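Long-range contact in pentalenene synthase (Streptomyces chartreusis NRRL 3882, PDB 6Q4S), which probably converts farnesyl diphosphate, with magnesium as cofactor, into the bicyclic sesquiterpene alcohol 7-epi-alpha-eudesmol through a 1,10-cyclisation: residues A[224-228]-A[238-242]. Numbering follows the deposited sequence. Where two conformers were deposited one is given.
Sequences DIHSF and HNLIA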
loop_
_atom_site.group_PDB
_atom_site.type_symbol
_atom_site.label_atom_id
_atom_site.label_comp_id
_atom_site.label_asym_id
_atom_site.label_seq_id
_atom_site.Cartn_x
_atom_site.Cartn_y
_atom_site.Cartn_z
ATOM N N ASP A 224 7.432 20.554 -15.756
ATOM C CA ASP A 224 6.870 20.765 -17.104
ATOM C C ASP A 224 7.422 22.055 -17.779
ATOM O O ASP A 224 7.741 22.020 -18.917
ATOM C CB ASP A 224 5.363 20.880 -17.039
ATOM C CG ASP A 224 4.657 19.535 -16.716
ATOM O OD1 ASP A 224 5.333 18.479 -16.453
ATOM O OD2 ASP A 224 3.398 19.547 -16.809
ATOM N N ILE A 225 7.501 23.146 -17.034
ATOM C CA ILE A 225 8.061 24.405 -17.550
ATOM C C ILE A 225 9.481 24.178 -18.037
ATOM O O ILE A 225 9.848 24.656 -19.101
ATOM C CB ILE A 225 8.003 25.522 -16.527
ATOM C CG1 ILE A 225 6.535 25.861 -16.240
ATOM C CG2 ILE A 225 8.767 26.761 -17.020
ATOM C CD1 ILE A 225 6.349 26.658 -14.987
ATOM N N HIS A 226 10.265 23.419 -17.271
ATOM C CA HIS A 226 11.633 23.181 -17.589
ATOM C C HIS A 226 11.758 22.253 -18.798
ATOM O O HIS A 226 12.565 22.553 -19.656
ATOM C CB HIS A 226 12.396 22.633 -16.376
ATOM C CG HIS A 226 13.874 22.713 -16.537
ATOM N ND1 HIS A 226 14.654 21.617 -16.857
ATOM C CD2 HIS A 226 14.713 23.780 -16.495
ATOM C CE1 HIS A 226 15.913 22.006 -16.986
ATOM N NE2 HIS A 226 15.974 23.313 -16.777
ATOM N N SER A 227 10.995 21.154 -18.888
ATOM C CA SER A 227 11.058 20.242 -20.072
ATOM C C SER A 227 10.594 20.938 -21.356
ATOM O O SER A 227 11.070 20.607 -22.435
ATOM C CB SER A 227 10.137 19.014 -19.953
ATOM O OG SER A 227 10.152 18.495 -18.663
ATOM N N PHE A 228 9.621 21.839 -21.227
ATOM C CA PHE A 228 8.992 22.499 -22.373
ATOM C C PHE A 228 10.014 23.386 -23.055
ATOM O O PHE A 228 10.292 23.180 -24.230
ATOM C CB PHE A 228 7.828 23.364 -21.946
ATOM C CG PHE A 228 7.247 24.155 -23.070
ATOM C CD1 PHE A 228 6.414 23.539 -23.997
ATOM C CD2 PHE A 228 7.594 25.509 -23.247
ATOM C CE1 PHE A 228 5.908 24.264 -25.059
ATOM C CE2 PHE A 228 7.095 26.239 -24.311
ATOM C CZ PHE A 228 6.240 25.616 -25.216
ATOM N N HIS A 238 1.414 16.462 -23.761
ATOM C CA HIS A 238 1.348 16.059 -22.313
ATOM C C HIS A 238 2.300 16.903 -21.415
ATOM O O HIS A 238 3.251 16.419 -20.811
ATOM C CB HIS A 238 1.670 14.567 -22.188
ATOM C CG HIS A 238 1.233 13.957 -20.902
ATOM N ND1 HIS A 238 -0.096 13.705 -20.614
ATOM C CD2 HIS A 238 1.948 13.515 -19.831
ATOM C CE1 HIS A 238 -0.180 13.136 -19.418
ATOM N NE2 HIS A 238 1.045 13.004 -18.926
ATOM N N ASN A 239 1.998 18.180 -21.329
ATOM C CA ASN A 239 2.875 19.149 -20.691
ATOM C C ASN A 239 1.999 20.300 -20.290
ATOM O O ASN A 239 1.151 20.722 -21.078
ATOM C CB ASN A 239 3.968 19.541 -21.694
ATOM C CG ASN A 239 4.929 20.524 -21.097
ATOM O OD1 ASN A 239 5.969 20.171 -20.499
ATOM N ND2 ASN A 239 4.583 21.755 -21.207
ATOM N N LEU A 240 2.115 20.801 -19.075
ATOM C CA LEU A 240 1.278 21.896 -18.612
ATOM C C LEU A 240 1.095 23.112 -19.619
ATOM O O LEU A 240 -0.034 23.676 -19.761
ATOM C CB LEU A 240 1.805 22.439 -17.322
ATOM C CG LEU A 240 1.096 23.660 -16.724
ATOM C CD1 LEU A 240 -0.354 23.337 -16.416
ATOM C CD2 LEU A 240 1.774 24.171 -15.469
ATOM N N ILE A 241 2.209 23.515 -20.211
ATOM C CA ILE A 241 2.283 24.642 -21.163
ATOM C C ILE A 241 1.365 24.377 -22.356
ATOM O O ILE A 241 0.449 25.156 -22.623
ATOM C CB ILE A 241 3.720 24.851 -21.684
ATOM C CG1 ILE A 241 4.661 25.086 -20.498
ATOM C CG2 ILE A 241 3.791 26.018 -22.681
ATOM C CD1 ILE A 241 4.427 26.412 -19.813
ATOM N N ALA A 242 1.600 23.248 -23.007
ATOM C CA ALA A 242 0.770 22.765 -24.144
ATOM C C ALA A 242 -0.717 22.660 -23.783
ATOM O O ALA A 242 -1.613 23.048 -24.545
ATOM C CB ALA A 242 1.280 21.437 -24.605
#
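In the I241 conformer given, the CG2 methyl lies over one face of the F228 ring: CG2 is 3.5 Å from the ring centroid and only 9° off the ring normal, which meets the geometry of a CH-pi contact. The F228 ring comes to lie beneath that methyl because its CG is anti to the backbone N (chi1 174°), while the other branch of I241 lies over the root of the ring, CG1 being 3.8 Å from F228 CG. Beyond it, I241 CD1 comes within 4.2 Å of I225 CG1, a loose apolar touch. W252 also meets the F228 ring; with an alanine here the I241 CG2 methyl would probably lose its aromatic platform and a gap open beside W252.

The polar half of the contact is carried by D224. Its OD2 accepts the backbone N-H of L240, with N to OD2 at 2.9 Å and an N-H...O angle of 154°; the donor arrives from above the carboxylate plane. L240 is the first residue of helix 240-248, directly after N239 at the N-cap, so a side chain from the end of helix 206-228 ties down the start of the next helix in this all-helical class I terpene synthase fold. On the same helix end S227, whose OG bonds to the carbonyl O of N223, probably helps bind a magnesium ion together with N223 and E231. The buried D224 carboxylate has further partners: OD2 also bonds to the hydroxyl of Y173, and OD1 forms a salt bridge with R177, probably a substrate-binding arginine, which is consistent with D224 helping to position it.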